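Local coordinates for protein short-chain dehydrogenase/reductase SDR (Burkholderia phymatum, PDB 5IG2) that binds NAD in a Rossmann-type fold and, as a member of the short-chain dehydrogenase/reductase family, probably interconverts alcohols and carbonyl compounds with this cofactor, at residues G27-E32 and L240-V245; K40-D45 and Q79-A84. One frame throughout, in Å; residues are numbered along the deposited sequence.

Interaction 1: residues G27-E32 and L240-V245; sequences GRAFAE and LGATDV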
ATOM      1  N   GLY B  27       7.405  27.889 -36.210  1.00 10.42           N
ATOM      2  CA  GLY B  27       6.213  28.632 -36.582  1.00 10.07           C
ATOM      3  C   GLY B  27       5.114  28.501 -35.546  1.00 13.11           C
ATOM      4  O   GLY B  27       4.496  29.494 -35.139  1.00 11.89           O
ATOM      5  N   ARG B  28       4.877  27.270 -35.089  1.00 10.56           N
ATOM      6  CA  ARG B  28       3.899  27.038 -34.034  1.00 11.98           C
ATOM      7  C   ARG B  28       4.261  27.808 -32.768  1.00 11.96           C
ATOM      8  O   ARG B  28       3.384  28.376 -32.108  1.00 11.63           O
ATOM      9  CB  ARG B  28       3.815  25.545 -33.759  1.00 11.05           C
ATOM     10  CG  ARG B  28       2.850  25.136 -32.681  1.00 14.11           C
ATOM     11  CD  ARG B  28       2.836  23.609 -32.607  1.00 19.88           C
ATOM     12  NE  ARG B  28       1.942  23.083 -31.579  1.00 24.23           N
ATOM     13  CZ  ARG B  28       2.303  22.864 -30.317  1.00 24.48           C
ATOM     14  NH1 ARG B  28       3.538  23.133 -29.920  1.00 24.75           N
ATOM     15  NH2 ARG B  28       1.428  22.383 -29.453  1.00 24.01           N
ATOM     16  N   ALA B  29       5.554  27.843 -32.420  1.00 11.85           N
ATOM     17  CA  ALA B  29       5.996  28.560 -31.226  1.00 11.77           C
ATOM     18  C   ALA B  29       5.840  30.073 -31.389  1.00 14.27           C
ATOM     19  O   ALA B  29       5.483  30.772 -30.429  1.00 12.90           O
ATOM     20  CB  ALA B  29       7.447  28.192 -30.910  1.00 10.77           C
ATOM     21  N   PHE B  30       6.123  30.601 -32.589  1.00 12.43           N
ATOM     22  CA  PHE B  30       5.828  32.004 -32.865  1.00 12.58           C
ATOM     23  C   PHE B  30       4.349  32.303 -32.648  1.00 12.01           C
ATOM     24  O   PHE B  30       3.987  33.344 -32.084  1.00 15.19           O
ATOM     25  CB  PHE B  30       6.210  32.366 -34.305  1.00 12.35           C
ATOM     26  CG  PHE B  30       7.679  32.256 -34.613  1.00 15.88           C
ATOM     27  CD1 PHE B  30       8.643  32.429 -33.622  1.00 12.18           C
ATOM     28  CD2 PHE B  30       8.096  32.004 -35.920  1.00 10.52           C
ATOM     29  CE1 PHE B  30      10.006  32.340 -33.945  1.00 13.34           C
ATOM     30  CE2 PHE B  30       9.448  31.912 -36.243  1.00 10.26           C
ATOM     31  CZ  PHE B  30      10.402  32.074 -35.260  1.00 11.12           C
ATOM     32  N   ALA B  31       3.480  31.413 -33.118  1.00 11.47           N
ATOM     33  CA  ALA B  31       2.049  31.633 -32.983  1.00 10.82           C
ATOM     34  C   ALA B  31       1.637  31.620 -31.517  1.00 14.86           C
ATOM     35  O   ALA B  31       0.853  32.473 -31.078  1.00 16.76           O
ATOM     36  CB  ALA B  31       1.299  30.576 -33.792  1.00  8.79           C
ATOM     37  N   GLU B  32       2.188  30.685 -30.737  1.00 14.26           N
ATOM     38  CA  GLU B  32       1.897  30.642 -29.311  1.00 12.76           C
ATOM     39  C   GLU B  32       2.370  31.908 -28.619  1.00 14.67           C
ATOM     40  O   GLU B  32       1.654  32.475 -27.789  1.00 16.11           O
ATOM     41  CB  GLU B  32       2.552  29.417 -28.683  1.00 14.11           C
ATOM     42  CG  GLU B  32       1.940  28.109 -29.138  1.00 18.54           C
ATOM     43  CD  GLU B  32       2.760  26.907 -28.691  1.00 25.12           C
ATOM     44  OE1 GLU B  32       4.005  27.006 -28.680  1.00 22.88           O
ATOM     45  OE2 GLU B  32       2.160  25.865 -28.349  1.00 27.87           O
ATOM     46  N   LEU B 240      18.033  23.931 -26.675  1.00 14.88           N
ATOM     47  CA  LEU B 240      16.977  24.940 -26.690  1.00 17.60           C
ATOM     48  C   LEU B 240      15.770  24.417 -27.459  1.00 17.93           C
ATOM     49  O   LEU B 240      15.914  23.748 -28.487  1.00 22.71           O
ATOM     50  CB  LEU B 240      17.452  26.239 -27.345  1.00 20.44           C
ATOM     51  CG  LEU B 240      18.449  27.141 -26.621  1.00 27.83           C
ATOM     52  CD1 LEU B 240      18.877  28.276 -27.532  1.00 29.61           C
ATOM     53  CD2 LEU B 240      17.849  27.686 -25.339  1.00 30.04           C
ATOM     54  N   GLY B 241      14.573  24.760 -26.982  1.00 14.12           N
ATOM     55  CA  GLY B 241      13.351  24.358 -27.641  1.00 14.32           C
ATOM     56  C   GLY B 241      12.782  25.458 -28.527  1.00 13.62           C
ATOM     57  O   GLY B 241      13.231  26.596 -28.511  1.00 13.70           O
ATOM     58  N   ALA B 242      11.768  25.081 -29.311  1.00 11.10           N
ATOM     59  CA  ALA B 242      11.114  26.054 -30.180  1.00 12.02           C
ATOM     60  C   ALA B 242      10.550  27.223 -29.378  1.00 13.94           C
ATOM     61  O   ALA B 242      10.564  28.368 -29.846  1.00 12.59           O
ATOM     62  CB  ALA B 242      10.013  25.378 -31.000  1.00  9.21           C
ATOM     63  N   THR B 243      10.045  26.956 -28.172  1.00 13.48           N
ATOM     64  CA  THR B 243       9.568  28.035 -27.308  1.00 10.92           C
ATOM     65  C   THR B 243      10.673  29.044 -27.022  1.00 15.51           C
ATOM     66  O   THR B 243      10.428  30.255 -27.014  1.00 16.60           O
ATOM     67  CB  THR B 243       9.031  27.449 -25.997  1.00 15.52           C
ATOM     68  OG1 THR B 243       7.921  26.591 -26.282  1.00 18.61           O
ATOM     69  CG2 THR B 243       8.568  28.550 -25.041  1.00 19.33           C
ATOM     70  N   ASP B 244      11.895  28.562 -26.760  1.00 14.01           N
ATOM     71  CA  ASP B 244      13.004  29.470 -26.480  1.00 15.37           C
ATOM     72  C   ASP B 244      13.351  30.302 -27.703  1.00 15.15           C
ATOM     73  O   ASP B 244      13.627  31.503 -27.590  1.00 14.04           O
ATOM     74  CB  ASP B 244      14.233  28.686 -26.018  1.00 20.80           C
ATOM     75  CG  ASP B 244      13.975  27.874 -24.751  1.00 30.07           C
ATOM     76  OD1 ASP B 244      13.529  28.467 -23.737  1.00 31.29           O
ATOM     77  OD2 ASP B 244      14.223  26.643 -24.774  1.00 29.62           O
ATOM     78  N   VAL B 245      13.362  29.677 -28.879  1.00 14.44           N
ATOM     79  CA  VAL B 245      13.597  30.423 -30.110  1.00 13.82           C
ATOM     80  C   VAL B 245      12.557  31.525 -30.261  1.00 13.48           C
ATOM     81  O   VAL B 245      12.887  32.671 -30.590  1.00 13.19           O
ATOM     82  CB  VAL B 245      13.613  29.466 -31.319  1.00 12.05           C
ATOM     83  CG1 VAL B 245      13.652  30.249 -32.640  1.00 13.36           C
ATOM     84  CG2 VAL B 245      14.814  28.538 -31.221  1.00 13.01           C
TER
HETATM   85  O   HOH W   1       5.754  27.828 -27.093  1.00 25.86           O

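Interaction 2: residues K40-D45 and Q79-A84; sequences KLVLAD and QALADA. With NAD (nicotinamide-adenine-dinucleotide), chain F.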
ATOM      1  N   LYS B  40      -3.345  39.117 -33.144  1.00 16.77           N
ATOM      2  CA  LYS B  40      -4.221  38.364 -34.034  1.00 16.62           C
ATOM      3  C   LYS B  40      -3.362  37.561 -34.999  1.00 14.88           C
ATOM      4  O   LYS B  40      -2.344  38.053 -35.483  1.00 17.67           O
ATOM      5  CB  LYS B  40      -5.143  39.314 -34.795  1.00 19.63           C
ATOM      6  CG  LYS B  40      -6.001  40.177 -33.873  1.00 25.72           C
ATOM      7  CD  LYS B  40      -6.650  41.330 -34.608  1.00 26.53           C
ATOM      8  CE  LYS B  40      -7.442  42.194 -33.649  1.00 28.93           C
ATOM      9  NZ  LYS B  40      -8.279  43.188 -34.364  1.00 34.18           N
ATOM     10  N   LEU B  41      -3.748  36.310 -35.256  1.00 17.16           N
ATOM     11  CA  LEU B  41      -2.861  35.358 -35.922  1.00 17.28           C
ATOM     12  C   LEU B  41      -3.436  34.901 -37.253  1.00 18.90           C
ATOM     13  O   LEU B  41      -4.601  34.490 -37.322  1.00 16.70           O
ATOM     14  CB  LEU B  41      -2.593  34.127 -35.050  1.00 11.24           C
ATOM     15  CG  LEU B  41      -1.981  34.412 -33.680  1.00 14.62           C
ATOM     16  CD1 LEU B  41      -1.877  33.126 -32.881  1.00 14.20           C
ATOM     17  CD2 LEU B  41      -0.613  35.089 -33.825  1.00 15.62           C
ATOM     18  N   VAL B  42      -2.604  34.959 -38.296  1.00 17.56           N
ATOM     19  CA  VAL B  42      -2.881  34.348 -39.595  1.00 16.16           C
ATOM     20  C   VAL B  42      -1.818  33.276 -39.806  1.00 14.26           C
ATOM     21  O   VAL B  42      -0.647  33.594 -40.044  1.00 15.89           O
ATOM     22  CB  VAL B  42      -2.875  35.381 -40.730  1.00 18.76           C
ATOM     23  CG1 VAL B  42      -3.178  34.720 -42.072  1.00 14.02           C
ATOM     24  CG2 VAL B  42      -3.883  36.495 -40.432  1.00 17.57           C
ATOM     25  N   LEU B  43      -2.206  32.008 -39.694  1.00 13.71           N
ATOM     26  CA  LEU B  43      -1.259  30.899 -39.680  1.00 12.07           C
ATOM     27  C   LEU B  43      -1.345  30.118 -40.984  1.00 14.04           C
ATOM     28  O   LEU B  43      -2.442  29.782 -41.440  1.00 14.45           O
ATOM     29  CB  LEU B  43      -1.522  29.984 -38.484  1.00 14.63           C
ATOM     30  CG  LEU B  43      -1.548  30.681 -37.115  1.00 11.89           C
ATOM     31  CD1 LEU B  43      -1.665  29.671 -35.983  1.00 11.44           C
ATOM     32  CD2 LEU B  43      -0.316  31.555 -36.923  1.00 10.75           C
ATOM     33  N   ALA B  44      -0.187  29.826 -41.577  1.00 15.48           N
ATOM     34  CA  ALA B  44      -0.112  29.224 -42.901  1.00 16.59           C
ATOM     35  C   ALA B  44       0.824  28.023 -42.894  1.00 13.57           C
ATOM     36  O   ALA B  44       1.887  28.052 -42.267  1.00 13.60           O
ATOM     37  CB  ALA B  44       0.367  30.240 -43.945  1.00 14.90           C
ATOM     38  N   ASP B  45       0.435  26.980 -43.618  1.00 12.02           N
ATOM     39  CA  ASP B  45       1.227  25.763 -43.715  1.00 14.30           C
ATOM     40  C   ASP B  45       0.630  24.913 -44.827  1.00 14.58           C
ATOM     41  O   ASP B  45      -0.541  25.066 -45.169  1.00 14.56           O
ATOM     42  CB  ASP B  45       1.241  24.994 -42.382  1.00 15.11           C
ATOM     43  CG  ASP B  45       2.517  24.167 -42.185  1.00 15.86           C
ATOM     44  OD1 ASP B  45       2.770  23.249 -43.000  1.00 14.13           O
ATOM     45  OD2 ASP B  45       3.256  24.426 -41.199  1.00 14.43           O
ATOM     46  N   GLN B  79       0.010  35.331 -52.244  1.00 16.86           N
ATOM     47  CA  GLN B  79      -0.900  36.455 -52.439  1.00 19.48           C
ATOM     48  C   GLN B  79      -2.264  36.171 -51.812  1.00 24.41           C
ATOM     49  O   GLN B  79      -2.873  37.060 -51.206  1.00 21.69           O
ATOM     50  CB  GLN B  79      -1.051  36.763 -53.926  1.00 19.94           C
ATOM     51  CG  GLN B  79      -1.956  37.955 -54.211  1.00 22.73           C
ATOM     52  CD  GLN B  79      -1.389  39.271 -53.694  1.00 31.23           C
ATOM     53  OE1 GLN B  79      -0.317  39.714 -54.121  1.00 32.25           O
ATOM     54  NE2 GLN B  79      -2.118  39.912 -52.778  1.00 30.29           N
ATOM     55  N   ALA B  80      -2.755  34.934 -51.942  1.00 20.63           N
ATOM     56  CA  ALA B  80      -4.038  34.584 -51.344  1.00 19.02           C
ATOM     57  C   ALA B  80      -3.977  34.657 -49.824  1.00 20.18           C
ATOM     58  O   ALA B  80      -4.970  35.013 -49.177  1.00 19.69           O
ATOM     59  CB  ALA B  80      -4.464  33.189 -51.802  1.00 19.75           C
ATOM     60  N   LEU B  81      -2.817  34.333 -49.247  1.00 16.82           N
ATOM     61  CA  LEU B  81      -2.634  34.425 -47.804  1.00 14.86           C
ATOM     62  C   LEU B  81      -2.724  35.872 -47.326  1.00 17.18           C
ATOM     63  O   LEU B  81      -3.350  36.152 -46.296  1.00 18.10           O
ATOM     64  CB  LEU B  81      -1.290  33.800 -47.421  1.00 13.61           C
ATOM     65  CG  LEU B  81      -0.889  33.876 -45.948  1.00 13.10           C
ATOM     66  CD1 LEU B  81      -1.853  33.053 -45.093  1.00 14.39           C
ATOM     67  CD2 LEU B  81       0.559  33.433 -45.751  1.00 12.49           C
ATOM     68  N   ALA B  82      -2.097  36.804 -48.053  1.00 16.17           N
ATOM     69  CA  ALA B  82      -2.237  38.215 -47.720  1.00 16.15           C
ATOM     70  C   ALA B  82      -3.689  38.655 -47.828  1.00 20.70           C
ATOM     71  O   ALA B  82      -4.188  39.382 -46.962  1.00 24.25           O
ATOM     72  CB  ALA B  82      -1.357  39.072 -48.627  1.00 17.01           C
ATOM     73  N   ASP B  83      -4.388  38.218 -48.881  1.00 19.02           N
ATOM     74  CA  ASP B  83      -5.794  38.589 -49.046  1.00 20.50           C
ATOM     75  C   ASP B  83      -6.643  38.080 -47.885  1.00 21.84           C
ATOM     76  O   ASP B  83      -7.532  38.788 -47.395  1.00 22.19           O
ATOM     77  CB  ASP B  83      -6.346  38.052 -50.367  1.00 22.15           C
ATOM     78  CG  ASP B  83      -5.619  38.606 -51.590  1.00 32.44           C
ATOM     79  OD1 ASP B  83      -4.899  39.627 -51.477  1.00 36.82           O
ATOM     80  OD2 ASP B  83      -5.782  38.015 -52.679  1.00 35.84           O
ATOM     81  N   ALA B  84      -6.392  36.849 -47.436  1.00 21.36           N
ATOM     82  CA  ALA B  84      -7.127  36.324 -46.290  1.00 22.77           C
ATOM     83  C   ALA B  84      -6.780  37.090 -45.017  1.00 22.68           C
ATOM     84  O   ALA B  84      -7.659  37.355 -44.183  1.00 22.19           O
ATOM     85  CB  ALA B  84      -6.835  34.833 -46.125  1.00 20.67           C
TER
HETATM   86  PA  NAD F 301       9.238  21.996 -38.931  1.00 13.13           P
HETATM   87  O1A NAD F 301       9.230  20.854 -39.870  1.00 13.39           O
HETATM   88  O2A NAD F 301       8.834  21.617 -37.498  1.00 12.48           O
HETATM   89  O5B NAD F 301       8.338  23.220 -39.408  1.00 14.29           O
HETATM   90  C5B NAD F 301       8.420  23.716 -40.758  1.00 11.74           C
HETATM   91  C4B NAD F 301       7.017  23.758 -41.295  1.00  8.74           C
HETATM   92  O4B NAD F 301       7.037  24.283 -42.641  1.00 14.11           O
HETATM   93  C3B NAD F 301       6.288  22.404 -41.361  1.00 13.20           C
HETATM   94  O3B NAD F 301       5.055  22.441 -40.653  1.00 12.03           O
HETATM   95  C2B NAD F 301       6.048  22.193 -42.865  1.00 14.67           C
HETATM   96  O2B NAD F 301       4.812  21.543 -43.134  1.00 14.54           O
HETATM   97  C1B NAD F 301       6.018  23.630 -43.364  1.00 12.91           C
HETATM   98  N9A NAD F 301       6.278  23.775 -44.791  1.00 11.50           N
HETATM   99  C8A NAD F 301       7.191  23.089 -45.547  1.00 12.09           C
HETATM  100  N7A NAD F 301       7.122  23.346 -46.831  1.00 14.41           N
HETATM  101  C5A NAD F 301       6.094  24.271 -46.926  1.00 12.36           C
HETATM  102  C6A NAD F 301       5.515  24.934 -48.023  1.00 14.18           C
HETATM  103  N6A NAD F 301       5.843  24.691 -49.295  1.00 15.25           N
HETATM  104  N1A NAD F 301       4.534  25.829 -47.770  1.00 13.34           N
HETATM  105  C2A NAD F 301       4.153  26.024 -46.502  1.00 13.72           C
HETATM  106  N3A NAD F 301       4.607  25.438 -45.388  1.00 13.17           N
HETATM  107  C4A NAD F 301       5.579  24.561 -45.673  1.00 11.34           C
HETATM  108  O3  NAD F 301      10.687  22.648 -38.897  1.00 12.47           O
HETATM  109  PN  NAD F 301      11.242  23.989 -38.227  1.00 12.45           P
HETATM  110  O1N NAD F 301      10.223  24.562 -37.312  1.00 10.03           O
HETATM  111  O2N NAD F 301      12.587  23.671 -37.698  1.00 12.27           O
HETATM  112  O5D NAD F 301      11.393  24.885 -39.534  1.00 11.30           O
HETATM  113  C5D NAD F 301      11.168  26.311 -39.501  1.00  8.90           C
HETATM  114  C4D NAD F 301      12.362  26.989 -40.126  1.00 11.13           C
HETATM  115  O4D NAD F 301      13.507  26.909 -39.244  1.00 12.40           O
HETATM  116  C3D NAD F 301      12.819  26.416 -41.474  1.00 11.50           C
HETATM  117  O3D NAD F 301      13.101  27.481 -42.373  1.00 12.02           O
HETATM  118  C2D NAD F 301      14.115  25.688 -41.113  1.00 10.87           C
HETATM  119  O2D NAD F 301      14.985  25.617 -42.235  1.00 10.46           O
HETATM  120  C1D NAD F 301      14.630  26.618 -40.025  1.00 11.72           C
HETATM  121  N1N NAD F 301      15.734  26.064 -39.103  1.00 13.12           N
HETATM  122  C2N NAD F 301      15.472  24.974 -38.360  1.00 11.09           C
HETATM  123  C3N NAD F 301      16.430  24.480 -37.492  1.00 10.77           C
HETATM  124  C7N NAD F 301      16.165  23.372 -36.522  1.00 11.17           C
HETATM  125  O7N NAD F 301      17.124  22.761 -36.023  1.00 11.71           O
HETATM  126  N7N NAD F 301      14.910  23.007 -36.320  1.00 12.35           N
HETATM  127  C4N NAD F 301      17.650  25.140 -37.404  1.00 12.65           C
HETATM  128  C5N NAD F 301      17.884  26.270 -38.168  1.00 15.31           C
HETATM  129  C6N NAD F 301      16.910  26.719 -39.024  1.00 14.82           C

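Interaction 1: residues G27-E32 and L240-V245
Ala29 lies against the first turn of helix 242-254: its CB meets Ala242 O at 3.3 Å and the methyl of Ala242 at 3.8 Å. Small side chains on both sides let the backbones come close, and the CA atoms of Ala29 and Thr243 are 5.3 Å apart. To one side of this pair the ring of Phe30, swung toward the second helix by chi1 of -64°, brings CE1 to 4.4 Å from Val245 CG1, a looser apolar touch that meets the ring obliquely. On the other side the contact turns polar, and a water bridges the helices, donating to Glu32 OE1 at 2.5 Å and bonding to Thr243 OG1 at 2.6 Å. The other carboxylate oxygen, Glu32 OE2, lies above one face of the Arg28 guanidinium, offset toward its rim, 3.4 Å from NH1: a salt bridge of charges alone, with no N-H aimed at the oxygen. Arg28 NH2 in turn bonds to Thr57 of the second subunit. Gly241 occupies the N-cap position of helix 242-254, and its N-H runs nearly straight (168°) to the anti lone pair of Asp244 OD2, which helps hold the start of the helix. Behind the apolar side, Phe30 stacks on Phe96 of strand 94-97, and both Phe30 and Val245 pack on Leu194 of strand 189-194, so the two helices share one face of the central parallel sheet.

Interaction 2: residues K40-D45 and Q79-A84
A chi1 of 177° in Leu81 carries CG away from the backbone N and sends the fork of the side chain from helix 75-89 toward the strand; Val42 CG1 is placed in the same way. Leu81 and Val42 pass alongside one another, pointing opposite ways. Leu81 CD1 reaches both Val42 CG1, at 3.7 Å, and Ala44 CB, at 3.8 Å, while CD2 adds a second contact to Ala44 CB at 3.7 Å; one forked side chain thereby covers two alternate strand residues that face the helix. On the helix, Gln79 NE2 bonds to Asp83 OD1 at 3.1 Å, one turn along; the oxygen is met from above its carboxylate plane. Asp45, which follows Ala44, takes both hydroxyls of the NAD adenosine ribose, O2B on OD1 and O3B on OD2, each at 2.7 Å. An acidic residue at this position is the classic mark of NAD preference in Rossmann folds. Gly23 N and Asp47 N give the two oxygens a further bond each, which helps hold the carboxylate in place. Leu81 also touches Val68 of strand 65-69, while Ala82 packs on helix 112-140; helix 75-89 thus lies on the sheet with helix 112-140 beside it, and helix 48-60 covers Leu43 on the opposite sheet face.

The centres of the two contacts lie 19 Å apart, yet strand 40-45 comes directly after helix 25-36 and the two bring them into touch: Ala31 of the helix packs on Leu41 and Leu43 of the strand. Both segments of interaction 2 fall between those of interaction 1, whose second segment returns 208 residues later. Around the parallel sheet, interaction 1 joins helices 25-36 and 242-254 over one face, while interaction 2 seats helix 75-89 on the other, giving the three-layered Rossmann arrangement. Both border the NAD site, interaction 2 directly through Asp45 and interaction 1 through neighbours such as Phe26 and Asn98.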